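Insulinase family protease (Yersinia pestis, PDB 3GO9) is predicted to be an insulinase-family (M16) protease, but lacks most of that family's catalytic zinc motif and may not be active in the classical way. Local coordinates at residues 24-29 with 38-43; 70-75 with 160-165; 109-114 with 184-189. All coordinates share one frame; numbering follows the deposited sequence.

Contact 1: residues 24-29 with 38-43; sequences PAWQQG and QLLATP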
ATOM      1  N   PRO A  24     -17.517  -5.000 -11.537  1.00 14.62           N
ATOM      2  CA  PRO A  24     -18.180  -6.297 -11.458  1.00 15.94           C
ATOM      3  C   PRO A  24     -17.260  -7.432 -11.918  1.00 16.11           C
ATOM      4  O   PRO A  24     -17.567  -8.587 -11.659  1.00 18.54           O
ATOM      5  CB  PRO A  24     -19.391  -6.127 -12.413  1.00 16.84           C
ATOM      6  CG  PRO A  24     -18.945  -5.177 -13.385  1.00 15.53           C
ATOM      7  CD  PRO A  24     -18.074  -4.185 -12.639  1.00 15.52           C
ATOM      8  N   ALA A  25     -16.111  -7.111 -12.501  1.00 15.98           N
ATOM      9  CA  ALA A  25     -15.133  -8.132 -12.837  1.00 16.99           C
ATOM     10  C   ALA A  25     -14.638  -8.886 -11.580  1.00 17.19           C
ATOM     11  O   ALA A  25     -14.239 -10.069 -11.686  1.00 19.88           O
ATOM     12  CB  ALA A  25     -13.987  -7.530 -13.550  1.00 16.85           C
ATOM     13  N   TRP A  26     -14.656  -8.229 -10.422  1.00 16.00           N
ATOM     14  CA  TRP A  26     -14.276  -8.844  -9.147  1.00 16.72           C
ATOM     15  C   TRP A  26     -15.472  -9.521  -8.528  1.00 18.21           C
ATOM     16  O   TRP A  26     -16.317  -8.806  -7.916  1.00 19.60           O
ATOM     17  CB  TRP A  26     -13.675  -7.835  -8.180  1.00 16.82           C
ATOM     18  CG  TRP A  26     -12.235  -7.580  -8.408  1.00 14.83           C
ATOM     19  CD1 TRP A  26     -11.677  -6.587  -9.108  1.00 14.58           C
ATOM     20  CD2 TRP A  26     -11.181  -8.369  -7.920  1.00 10.84           C
ATOM     21  NE1 TRP A  26     -10.331  -6.671  -9.080  1.00 16.44           N
ATOM     22  CE2 TRP A  26      -9.984  -7.794  -8.367  1.00 12.85           C
ATOM     23  CE3 TRP A  26     -11.138  -9.536  -7.154  1.00 10.88           C
ATOM     24  CZ2 TRP A  26      -8.764  -8.312  -8.057  1.00 12.58           C
ATOM     25  CZ3 TRP A  26      -9.911 -10.050  -6.823  1.00 10.48           C
ATOM     26  CH2 TRP A  26      -8.726  -9.435  -7.281  1.00 11.26           C
ATOM     27  N   GLN A  27     -15.548 -10.855  -8.706  1.00 15.72           N
ATOM     28  CA  GLN A  27     -16.564 -11.726  -8.163  1.00 15.79           C
ATOM     29  C   GLN A  27     -16.303 -11.892  -6.688  1.00 15.02           C
ATOM     30  O   GLN A  27     -15.166 -12.085  -6.273  1.00 13.72           O
ATOM     31  CB  GLN A  27     -16.553 -13.104  -8.791  1.00 16.55           C
ATOM     32  CG  GLN A  27     -16.538 -13.098 -10.340  1.00 22.52           C
ATOM     33  CD  GLN A  27     -16.385 -14.462 -10.940  1.00 27.48           C
ATOM     34  OE1 GLN A  27     -15.570 -14.656 -11.857  1.00 29.15           O
ATOM     35  NE2 GLN A  27     -17.155 -15.433 -10.425  1.00 27.99           N
ATOM     36  N   GLN A  28     -17.344 -11.822  -5.891  1.00 13.68           N
ATOM     37  CA  GLN A  28     -17.132 -11.950  -4.441  1.00 14.34           C
ATOM     38  C   GLN A  28     -18.128 -12.874  -3.810  1.00 14.14           C
ATOM     39  O   GLN A  28     -19.252 -13.053  -4.289  1.00 13.88           O
ATOM     40  CB  GLN A  28     -17.252 -10.602  -3.810  1.00 15.61           C
ATOM     41  CG  GLN A  28     -16.356  -9.529  -4.474  1.00 20.52           C
ATOM     42  CD  GLN A  28     -16.469  -8.214  -3.811  1.00 25.47           C
ATOM     43  OE1 GLN A  28     -15.584  -7.796  -3.080  1.00 31.36           O
ATOM     44  NE2 GLN A  28     -17.568  -7.521  -4.073  1.00 31.75           N
ATOM     45  N   GLY A  29     -17.724 -13.524  -2.745  1.00 12.14           N
ATOM     46  CA  GLY A  29     -18.653 -14.342  -1.997  1.00 13.57           C
ATOM     47  C   GLY A  29     -18.250 -14.420  -0.539  1.00 12.35           C
ATOM     48  O   GLY A  29     -17.161 -13.958  -0.142  1.00 10.79           O
ATOM     49  N   GLN A  38     -12.651 -13.288  -3.044  1.00  8.74           N
ATOM     50  CA  GLN A  38     -12.779 -12.401  -4.171  1.00  8.55           C
ATOM     51  C   GLN A  38     -11.955 -12.990  -5.299  1.00  9.29           C
ATOM     52  O   GLN A  38     -10.828 -13.365  -5.092  1.00 10.12           O
ATOM     53  CB  GLN A  38     -12.304 -11.004  -3.842  1.00  8.75           C
ATOM     54  CG  GLN A  38     -12.963 -10.327  -2.670  1.00  9.34           C
ATOM     55  CD  GLN A  38     -12.598  -8.862  -2.506  1.00 11.27           C
ATOM     56  OE1 GLN A  38     -12.069  -8.194  -3.424  1.00 12.03           O
ATOM     57  NE2 GLN A  38     -12.853  -8.351  -1.314  1.00 12.79           N
ATOM     58  N   LEU A  39     -12.529 -13.057  -6.500  1.00  8.72           N
ATOM     59  CA  LEU A  39     -11.885 -13.679  -7.629  1.00  9.41           C
ATOM     60  C   LEU A  39     -11.956 -12.732  -8.850  1.00  9.22           C
ATOM     61  O   LEU A  39     -13.016 -12.201  -9.212  1.00 10.25           O
ATOM     62  CB  LEU A  39     -12.611 -14.991  -7.953  1.00 10.51           C
ATOM     63  CG  LEU A  39     -12.337 -15.665  -9.258  1.00 17.56           C
ATOM     64  CD1 LEU A  39     -10.847 -15.969  -9.419  1.00 22.18           C
ATOM     65  CD2 LEU A  39     -13.207 -16.937  -9.259  1.00 21.74           C
ATOM     66  N   LEU A  40     -10.822 -12.546  -9.496  1.00  9.40           N
ATOM     67  CA  LEU A  40     -10.738 -11.843 -10.732  1.00  8.89           C
ATOM     68  C   LEU A  40     -10.258 -12.816 -11.807  1.00  9.96           C
ATOM     69  O   LEU A  40      -9.083 -13.151 -11.850  1.00  9.30           O
ATOM     70  CB  LEU A  40      -9.736 -10.661 -10.635  1.00  9.69           C
ATOM     71  CG  LEU A  40      -9.636  -9.795 -11.903  1.00 10.09           C
ATOM     72  CD1 LEU A  40     -10.976  -9.153 -12.267  1.00 11.93           C
ATOM     73  CD2 LEU A  40      -8.509  -8.727 -11.849  1.00 12.94           C
ATOM     74  N   ALA A  41     -11.162 -13.293 -12.668  1.00 10.41           N
ATOM     75  CA  ALA A  41     -10.717 -14.113 -13.797  1.00 10.70           C
ATOM     76  C   ALA A  41     -10.065 -13.221 -14.862  1.00 11.59           C
ATOM     77  O   ALA A  41     -10.604 -12.151 -15.194  1.00 12.29           O
ATOM     78  CB  ALA A  41     -11.941 -14.861 -14.405  1.00 11.65           C
ATOM     79  N   THR A  42      -8.952 -13.684 -15.450  1.00 12.01           N
ATOM     80  CA  THR A  42      -8.193 -12.877 -16.409  1.00 12.18           C
ATOM     81  C   THR A  42      -7.968 -13.660 -17.710  1.00 13.67           C
ATOM     82  O   THR A  42      -6.863 -14.117 -18.010  1.00 14.53           O
ATOM     83  CB  THR A  42      -6.848 -12.446 -15.804  1.00 12.21           C
ATOM     84  OG1 THR A  42      -6.069 -13.607 -15.481  1.00 12.36           O
ATOM     85  CG2 THR A  42      -7.095 -11.568 -14.557  1.00 12.14           C
ATOM     86  N   PRO A  43      -9.015 -13.762 -18.504  1.00 15.06           N
ATOM     87  CA  PRO A  43      -8.813 -14.460 -19.775  1.00 17.27           C
ATOM     88  C   PRO A  43      -7.911 -13.661 -20.718  1.00 17.82           C
ATOM     89  O   PRO A  43      -7.422 -14.243 -21.679  1.00 18.58           O
ATOM     90  CB  PRO A  43     -10.250 -14.559 -20.332  1.00 17.81           C
ATOM     91  CG  PRO A  43     -10.997 -13.503 -19.663  1.00 18.26           C
ATOM     92  CD  PRO A  43     -10.426 -13.405 -18.291  1.00 15.87           C
TER
HETATM   93  O   HOH W   1     -13.930 -12.417 -12.557  1.00 17.02           O
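The beta hairpin made by strands 26-30 and 36-41 sets the Trp26 ring against Leu40 and pairs Gln27 with Leu39. The indole presents a face to Leu40: CB stands over the six-membered ring, 3.5 Å from its centroid and 7° off the normal, a CH-pi contact. Leu40 CG is anti to the backbone N (chi1 -177°), which carries CD1 on to the CB of Ala25 at 3.7 Å while CD2 comes to 3.8 Å from Trp26 CZ2. Between the strands, Gln27 N donates to Leu39 O at 2.9 Å, and Leu39 N returns a straighter bond to Gln27 O at 2.8 Å. This antiparallel pair lies on the border of the seven-stranded mixed sheet: 26-30 is an outermost strand, and 36-41 pairs in parallel with strand 212-218 on its other side. Gln28 and Gln38 extend side by side on the face that Trp26 shares, their amide planes nearly perpendicular, with Gln28 OE1 3.2 Å from Gln38 CD. Arg395 of helix 388-401 covers that face, giving a hydrogen bond to Gln38 OE1 and a cation-pi contact to Trp26. Water 1 accepts from Ala41 N and sits 2.9 Å from Gln27 OE1.

Contact 2: residues 70-75 with 160-165; sequences FAHLLP and IATFPQ. With ZN (zinc ion), chain C.
With chi1 at -169° the imidazole of His72 reaches out from helix 70-80 to lie against Ile160; the chi1 of Ile160, -50°, places CG1 beside the backbone N and points CG2 at the ring. There CG2 lies over one face of the imidazole, 3.4 Å from His72 CE1, and CB forms a CH-pi contact 4.0 Å from the centroid. Ala161 O approaches the ring edge near its plane, while the methyl CG2 of Thr162 comes in obliquely. The metal joins the two segments directly: zinc is bound by His72 NE2 at 2.0 Å and by the main-chain Ile160 O at 2.4 Å, with Asp158 and waters as further ligands. In active M16 peptidases the inverted HxxEH motif supplies two histidine ligands and a glutamate that acts as catalytic base, a later glutamate being the third ligand. Here the chain reads His72, Leu73, Leu74, Pro75, Arg76, so only the first histidine of that motif is present, and a backbone carbonyl and Asp158 complete the protein's share of the site. Such a site is probably not the classical catalytic one. Pro75 stands where the motif has its glutamate and plays an apolar part, its CB packing on Ile160 CD1 at 3.9 Å; its N also lacks a bond to the turn before, and the helix kinks there. His72 ND1 is hydrogen-bonded to Thr109 OG1, so both ring nitrogens are engaged and the imidazole's rotation is fixed.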
ATOM      1  N   PHE A  70       4.132 -13.124  18.501  1.00  9.50           N
ATOM      2  CA  PHE A  70       3.334 -14.311  18.162  1.00  8.50           C
ATOM      3  C   PHE A  70       2.776 -14.234  16.739  1.00  8.45           C
ATOM      4  O   PHE A  70       2.847 -15.217  15.989  1.00  8.39           O
ATOM      5  CB  PHE A  70       2.188 -14.539  19.162  1.00  8.03           C
ATOM      6  CG  PHE A  70       2.571 -15.215  20.440  1.00  8.54           C
ATOM      7  CD1 PHE A  70       3.881 -15.346  20.868  1.00  9.30           C
ATOM      8  CD2 PHE A  70       1.570 -15.780  21.213  1.00  8.85           C
ATOM      9  CE1 PHE A  70       4.160 -16.040  22.026  1.00 11.74           C
ATOM     10  CE2 PHE A  70       1.847 -16.446  22.366  1.00 11.75           C
ATOM     11  CZ  PHE A  70       3.135 -16.563  22.792  1.00 10.98           C
ATOM     12  N   ALA A  71       2.258 -13.092  16.335  1.00  7.73           N
ATOM     13  CA  ALA A  71       1.638 -13.032  14.994  1.00  7.17           C
ATOM     14  C   ALA A  71       2.691 -13.214  13.914  1.00  7.79           C
ATOM     15  O   ALA A  71       2.420 -13.736  12.812  1.00  8.86           O
ATOM     16  CB  ALA A  71       0.953 -11.691  14.802  1.00  8.02           C
ATOM     17  N   HIS A  72       3.891 -12.726  14.174  1.00  9.26           N
ATOM     18  CA  HIS A  72       4.990 -12.880  13.176  1.00  9.83           C
ATOM     19  C   HIS A  72       5.533 -14.313  13.135  1.00  9.28           C
ATOM     20  O   HIS A  72       6.085 -14.736  12.093  1.00  9.78           O
ATOM     21  CB  HIS A  72       6.077 -11.861  13.484  1.00 10.31           C
ATOM     22  CG  HIS A  72       7.113 -11.731  12.418  1.00 11.46           C
ATOM     23  ND1 HIS A  72       6.871 -11.029  11.256  1.00 11.95           N
ATOM     24  CD2 HIS A  72       8.409 -12.100  12.387  1.00 16.58           C
ATOM     25  CE1 HIS A  72       7.977 -11.023  10.527  1.00 13.34           C
ATOM     26  NE2 HIS A  72       8.899 -11.701  11.175  1.00 11.84           N
ATOM     27  N   LEU A  73       5.448 -15.034  14.234  1.00  8.72           N
ATOM     28  CA  LEU A  73       5.956 -16.414  14.329  1.00  9.21           C
ATOM     29  C   LEU A  73       5.056 -17.426  13.626  1.00  8.51           C
ATOM     30  O   LEU A  73       5.517 -18.356  12.964  1.00  8.98           O
ATOM     31  CB  LEU A  73       6.181 -16.851  15.784  1.00  9.62           C
ATOM     32  CG  LEU A  73       6.681 -18.266  16.039  1.00 11.50           C
ATOM     33  CD1 LEU A  73       7.936 -18.537  15.302  1.00 13.86           C
ATOM     34  CD2 LEU A  73       6.861 -18.520  17.523  1.00 12.30           C
ATOM     35  N   LEU A  74       3.735 -17.235  13.751  1.00  9.29           N
ATOM     36  CA  LEU A  74       2.774 -18.218  13.234  1.00  9.12           C
ATOM     37  C   LEU A  74       3.057 -18.580  11.783  1.00  8.48           C
ATOM     38  O   LEU A  74       3.093 -19.748  11.466  1.00  9.19           O
ATOM     39  CB  LEU A  74       1.324 -17.755  13.438  1.00  9.43           C
ATOM     40  CG  LEU A  74       0.784 -17.597  14.860  1.00  8.31           C
ATOM     41  CD1 LEU A  74      -0.625 -16.945  14.869  1.00  9.88           C
ATOM     42  CD2 LEU A  74       0.804 -18.960  15.561  1.00  9.56           C
ATOM     43  N   PRO A  75       3.239 -17.596  10.880  1.00  8.87           N
ATOM     44  CA  PRO A  75       3.441 -18.032   9.515  1.00  8.42           C
ATOM     45  C   PRO A  75       4.722 -18.797   9.280  1.00  9.35           C
ATOM     46  O   PRO A  75       4.768 -19.620   8.338  1.00  9.33           O
ATOM     47  CB  PRO A  75       3.433 -16.716   8.711  1.00  9.68           C
ATOM     48  CG  PRO A  75       3.444 -15.662   9.672  1.00 13.21           C
ATOM     49  CD  PRO A  75       3.087 -16.134  10.976  1.00  9.69           C
ATOM     50  N   ILE A 160       9.754 -14.398   6.868  1.00 10.47           N
ATOM     51  CA  ILE A 160       8.550 -13.600   7.098  1.00 10.38           C
ATOM     52  C   ILE A 160       8.880 -12.098   7.153  1.00 11.31           C
ATOM     53  O   ILE A 160       9.705 -11.654   7.971  1.00 11.23           O
ATOM     54  CB  ILE A 160       7.855 -14.025   8.429  1.00 10.54           C
ATOM     55  CG1 ILE A 160       7.688 -15.560   8.473  1.00 11.72           C
ATOM     56  CG2 ILE A 160       6.447 -13.332   8.581  1.00 13.29           C
ATOM     57  CD1 ILE A 160       7.006 -16.206   7.234  1.00 12.49           C
ATOM     58  N   ALA A 161       8.276 -11.338   6.272  1.00  9.32           N
ATOM     59  CA  ALA A 161       8.536  -9.925   6.165  1.00  9.53           C
ATOM     60  C   ALA A 161       7.603  -9.145   7.030  1.00 10.52           C
ATOM     61  O   ALA A 161       6.619  -9.686   7.585  1.00  9.20           O
ATOM     62  CB  ALA A 161       8.381  -9.463   4.705  1.00 11.75           C
ATOM     63  N   THR A 162       7.890  -7.863   7.139  1.00 12.32           N
ATOM     64  CA  THR A 162       6.960  -6.968   7.801  1.00 11.84           C
ATOM     65  C   THR A 162       6.415  -5.910   6.848  1.00 12.26           C
ATOM     66  O   THR A 162       6.955  -5.685   5.772  1.00 12.27           O
ATOM     67  CB  THR A 162       7.663  -6.227   8.967  1.00 11.29           C
ATOM     68  OG1 THR A 162       8.813  -5.519   8.484  1.00 13.55           O
ATOM     69  CG2 THR A 162       8.132  -7.210  10.047  1.00 12.49           C
ATOM     70  N   PHE A 163       5.306  -5.297   7.219  1.00 12.54           N
ATOM     71  CA  PHE A 163       4.881  -4.036   6.600  1.00 13.81           C
ATOM     72  C   PHE A 163       4.720  -2.982   7.690  1.00 14.25           C
ATOM     73  O   PHE A 163       4.003  -3.235   8.664  1.00 12.76           O
ATOM     74  CB  PHE A 163       3.574  -4.154   5.863  1.00 14.16           C
ATOM     75  CG  PHE A 163       3.161  -2.852   5.266  1.00 15.90           C
ATOM     76  CD1 PHE A 163       3.818  -2.391   4.121  1.00 19.37           C
ATOM     77  CD2 PHE A 163       2.260  -2.016   5.924  1.00 17.20           C
ATOM     78  CE1 PHE A 163       3.510  -1.146   3.606  1.00 22.59           C
ATOM     79  CE2 PHE A 163       1.944  -0.755   5.409  1.00 24.38           C
ATOM     80  CZ  PHE A 163       2.581  -0.334   4.236  1.00 21.52           C
ATOM     81  N   PRO A 164       5.358  -1.796   7.545  1.00 14.64           N
ATOM     82  CA  PRO A 164       6.362  -1.434   6.559  1.00 14.57           C
ATOM     83  C   PRO A 164       7.521  -2.426   6.542  1.00 13.95           C
ATOM     84  O   PRO A 164       7.811  -3.161   7.516  1.00 12.09           O
ATOM     85  CB  PRO A 164       6.817  -0.014   7.016  1.00 14.81           C
ATOM     86  CG  PRO A 164       5.598   0.540   7.664  1.00 16.37           C
ATOM     87  CD  PRO A 164       5.067  -0.667   8.433  1.00 15.30           C
ATOM     88  N   GLN A 165       8.222  -2.451   5.415  1.00 16.49           N
ATOM     89  CA  GLN A 165       9.250  -3.403   5.204  1.00 16.92           C
ATOM     90  C   GLN A 165      10.430  -3.277   6.181  1.00 16.70           C
ATOM     91  O   GLN A 165      11.032  -4.276   6.588  1.00 15.40           O
ATOM     92  CB  GLN A 165       9.714  -3.321   3.738  1.00 19.66           C
ATOM     93  CG  GLN A 165      10.909  -4.096   3.455  1.00 25.80           C
ATOM     94  CD  GLN A 165      11.130  -4.250   1.947  1.00 32.93           C
ATOM     95  OE1 GLN A 165      11.669  -5.252   1.492  1.00 36.16           O
ATOM     96  NE2 GLN A 165      10.686  -3.250   1.174  1.00 38.01           N
TER
HETATM   97 ZN    ZN C 602      10.616 -11.415  10.146  0.50 17.50          ZN
HETATM   98  O   HOH W   2      11.267 -11.741  11.613  1.00 15.62           O
HETATM   99  O   HOH W   3      10.833  -9.582   9.728  1.00 28.86           O

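Contact 3: residues 109-114 with 184-189; sequences TSYDFT and HDPGQP
The Tyr111 and Pro186 rings meet at a slant, the proline lying over one face of the phenol. Pro186 CD is 4.0 Å from the aromatic centroid and 28° off its normal, a CH-pi contact displaced toward the hydroxyl end, where CD is 3.6 Å from Tyr111 CZ. Tyr111 CG sits anti to the carbonyl carbon (chi1 -66°), which carries the ring across to the 184-189 loop; His184 O comes within 3.2 Å of CE1 at an oblique angle. At another corner of the proline, Pro186 CB rests on the backbone of Ser110, 3.6 Å from its CA. Pro186 opens the central pair of a type I beta turn, Asp185 to Gln188, across which Gln188 NE2 donates to Asp185 O. Water 4 lies among Ser110 O, Pro186 O and Thr109 OG1, whose other partner is His72. Water 5, in the plane of the Tyr111 ring, accepts from Tyr111 OH at 2.7 Å and donates to Asp185 OD1 at 2.7 Å; Trp172 is a second partner of the hydroxyl, and Arg173 forms a salt bridge with Asp185. The proline packing is thus direct, waters 4 and 5 bridge polar groups of the two loops, and the tyrosine is held both at its face and at its hydroxyl.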
ATOM      1  N   THR A 109       3.795  -9.803   7.834  1.00  8.42           N
ATOM      2  CA  THR A 109       2.960  -9.464   8.978  1.00  9.44           C
ATOM      3  C   THR A 109       3.116  -8.007   9.375  1.00  9.83           C
ATOM      4  O   THR A 109       4.151  -7.382   9.117  1.00 11.45           O
ATOM      5  CB  THR A 109       3.233 -10.351  10.185  1.00 10.20           C
ATOM      6  OG1 THR A 109       4.437  -9.991  10.814  1.00 13.48           O
ATOM      7  CG2 THR A 109       3.269 -11.838   9.783  1.00 10.98           C
ATOM      8  N   SER A 110       2.082  -7.443   9.967  1.00  9.48           N
ATOM      9  CA  SER A 110       2.078  -6.029  10.215  1.00  8.62           C
ATOM     10  C   SER A 110       1.310  -5.760  11.507  1.00  8.85           C
ATOM     11  O   SER A 110       1.130  -6.665  12.329  1.00  8.72           O
ATOM     12  CB  SER A 110       1.495  -5.323   8.962  1.00 10.01           C
ATOM     13  OG  SER A 110       1.569  -3.909   9.051  1.00 10.52           O
ATOM     14  N   TYR A 111       0.923  -4.511  11.723  1.00  8.67           N
ATOM     15  CA  TYR A 111       0.216  -4.119  12.919  1.00  9.29           C
ATOM     16  C   TYR A 111      -1.173  -4.703  12.989  1.00 10.65           C
ATOM     17  O   TYR A 111      -1.628  -5.104  14.019  1.00  9.65           O
ATOM     18  CB  TYR A 111       0.168  -2.564  12.920  1.00  9.83           C
ATOM     19  CG  TYR A 111       1.498  -1.954  13.065  1.00  6.90           C
ATOM     20  CD1 TYR A 111       2.117  -1.876  14.329  1.00  9.36           C
ATOM     21  CD2 TYR A 111       2.234  -1.499  11.970  1.00  8.16           C
ATOM     22  CE1 TYR A 111       3.420  -1.349  14.444  1.00 10.31           C
ATOM     23  CE2 TYR A 111       3.494  -0.962  12.107  1.00  9.34           C
ATOM     24  CZ  TYR A 111       4.085  -0.876  13.350  1.00  9.22           C
ATOM     25  OH  TYR A 111       5.373  -0.351  13.476  1.00 10.73           O
ATOM     26  N   ASP A 112      -1.883  -4.708  11.846  1.00  9.65           N
ATOM     27  CA  ASP A 112      -3.285  -5.097  11.815  1.00 10.34           C
ATOM     28  C   ASP A 112      -3.648  -6.143  10.794  1.00 10.92           C
ATOM     29  O   ASP A 112      -4.822  -6.450  10.640  1.00 11.21           O
ATOM     30  CB  ASP A 112      -4.236  -3.883  11.703  1.00 11.43           C
ATOM     31  CG  ASP A 112      -4.146  -3.134  10.425  1.00 16.13           C
ATOM     32  OD1 ASP A 112      -3.383  -3.547   9.540  1.00 18.84           O
ATOM     33  OD2 ASP A 112      -4.838  -2.069  10.342  1.00 19.31           O
ATOM     34  N   PHE A 113      -2.640  -6.749  10.186  1.00  8.99           N
ATOM     35  CA  PHE A 113      -2.860  -7.837   9.259  1.00  9.31           C
ATOM     36  C   PHE A 113      -1.667  -8.753   9.136  1.00  8.46           C
ATOM     37  O   PHE A 113      -0.529  -8.395   9.440  1.00  9.40           O
ATOM     38  CB  PHE A 113      -3.290  -7.339   7.847  1.00 10.37           C
ATOM     39  CG  PHE A 113      -2.200  -6.713   7.066  1.00 10.01           C
ATOM     40  CD1 PHE A 113      -1.383  -7.476   6.214  1.00 12.00           C
ATOM     41  CD2 PHE A 113      -1.959  -5.326   7.158  1.00 11.46           C
ATOM     42  CE1 PHE A 113      -0.379  -6.878   5.474  1.00 16.75           C
ATOM     43  CE2 PHE A 113      -0.893  -4.741   6.447  1.00 11.88           C
ATOM     44  CZ  PHE A 113      -0.155  -5.483   5.595  1.00 14.07           C
ATOM     45  N   THR A 114      -1.966  -9.957   8.649  1.00  8.01           N
ATOM     46  CA  THR A 114      -0.983 -10.896   8.078  1.00  8.32           C
ATOM     47  C   THR A 114      -1.427 -11.240   6.665  1.00  8.75           C
ATOM     48  O   THR A 114      -2.603 -11.567   6.431  1.00  9.81           O
ATOM     49  CB  THR A 114      -0.982 -12.160   8.922  1.00  8.28           C
ATOM     50  OG1 THR A 114      -0.550 -11.795  10.241  1.00  9.64           O
ATOM     51  CG2 THR A 114      -0.012 -13.233   8.431  1.00  9.68           C
ATOM     52  N   HIS A 184       4.331  -2.219  19.547  1.00 14.19           N
ATOM     53  CA  HIS A 184       3.812  -3.296  18.725  1.00 13.97           C
ATOM     54  C   HIS A 184       4.567  -3.506  17.429  1.00 13.61           C
ATOM     55  O   HIS A 184       3.954  -3.823  16.389  1.00 15.22           O
ATOM     56  CB  HIS A 184       2.349  -3.041  18.417  1.00 13.19           C
ATOM     57  CG  HIS A 184       1.479  -3.089  19.634  1.00 14.29           C
ATOM     58  ND1 HIS A 184       1.152  -4.281  20.241  1.00 16.45           N
ATOM     59  CD2 HIS A 184       0.887  -2.120  20.359  1.00 20.71           C
ATOM     60  CE1 HIS A 184       0.398  -4.043  21.301  1.00 19.91           C
ATOM     61  NE2 HIS A 184       0.209  -2.742  21.382  1.00 17.21           N
ATOM     62  N   ASP A 185       5.892  -3.353  17.434  1.00 13.40           N
ATOM     63  CA  ASP A 185       6.704  -3.711  16.256  1.00 14.31           C
ATOM     64  C   ASP A 185       6.343  -5.098  15.731  1.00 14.64           C
ATOM     65  O   ASP A 185       6.402  -6.100  16.478  1.00 15.70           O
ATOM     66  CB  ASP A 185       8.182  -3.776  16.578  1.00 15.80           C
ATOM     67  CG  ASP A 185       8.798  -2.488  16.851  1.00 17.31           C
ATOM     68  OD1 ASP A 185       8.103  -1.433  16.975  1.00 19.24           O
ATOM     69  OD2 ASP A 185      10.061  -2.559  16.934  1.00 17.78           O
ATOM     70  N   PRO A 186       5.981  -5.198  14.450  1.00 13.46           N
ATOM     71  CA  PRO A 186       5.406  -6.444  13.900  1.00 14.66           C
ATOM     72  C   PRO A 186       6.407  -7.569  13.641  1.00 17.46           C
ATOM     73  O   PRO A 186       5.982  -8.701  13.393  1.00 18.72           O
ATOM     74  CB  PRO A 186       4.714  -5.989  12.610  1.00 15.58           C
ATOM     75  CG  PRO A 186       5.242  -4.644  12.314  1.00 15.46           C
ATOM     76  CD  PRO A 186       5.785  -4.034  13.581  1.00 13.86           C
ATOM     77  N   GLY A 187       7.693  -7.275  13.660  1.00 17.42           N
ATOM     78  CA  GLY A 187       8.676  -8.340  13.375  1.00 17.46           C
ATOM     79  C   GLY A 187       9.526  -8.676  14.591  1.00 18.59           C
ATOM     80  O   GLY A 187      10.632  -9.231  14.393  1.00 18.02           O
ATOM     81  N   GLN A 188       9.038  -8.369  15.799  1.00 18.67           N
ATOM     82  CA  GLN A 188       9.815  -8.562  17.070  1.00 20.03           C
ATOM     83  C   GLN A 188      10.003 -10.050  17.281  1.00 19.90           C
ATOM     84  O   GLN A 188       9.089 -10.803  17.083  1.00 18.16           O
ATOM     85  CB  GLN A 188       9.073  -8.042  18.328  1.00 20.98           C
ATOM     86  CG  GLN A 188       8.633  -6.600  18.325  1.00 24.29           C
ATOM     87  CD  GLN A 188       7.737  -6.118  19.540  1.00 25.56           C
ATOM     88  OE1 GLN A 188       8.296  -5.748  20.573  1.00 31.97           O
ATOM     89  NE2 GLN A 188       6.360  -6.082  19.388  1.00 21.53           N
ATOM     90  N   PRO A 189      11.199 -10.486  17.721  1.00 20.16           N
ATOM     91  CA  PRO A 189      11.283 -11.889  18.085  1.00 19.89           C
ATOM     92  C   PRO A 189      10.478 -12.229  19.335  1.00 18.78           C
ATOM     93  O   PRO A 189      10.289 -11.387  20.215  1.00 20.14           O
ATOM     94  CB  PRO A 189      12.777 -12.081  18.347  1.00 21.22           C
ATOM     95  CG  PRO A 189      13.398 -11.224  17.381  1.00 21.77           C
ATOM     96  CD  PRO A 189      12.539  -9.954  17.395  1.00 21.96           C
TER
HETATM   97  O   HOH W   4       2.959  -9.011  13.234  1.00 15.15           O
HETATM   98  O   HOH W   5       5.945  -0.154  16.071  1.00 12.18           O

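How the contacts relate
Contact 1 closes before contact 2 opens along the chain, whereas the segments of contacts 2 and 3 alternate. Contacts 1 and 2 reach the same seven-stranded sheet near its two borders, strands 26-30 and 160-162 being outermost, and their centres are about 28 Å apart. Contacts 2 and 3, with centres about 5 Å apart, touch each other and form one packed region around the zinc: Ser110 OG probably bonds Phe163 O, and Gly187 packs on Thr162. Thr109, at the end of strand 107-109, is a second-shell residue of that zinc because it bonds a ligand. Contact 1 sits at the far border of the sheet, its nearest atoms about 18 Å from contact 2 and about 13 Å from contact 3, and touches neither.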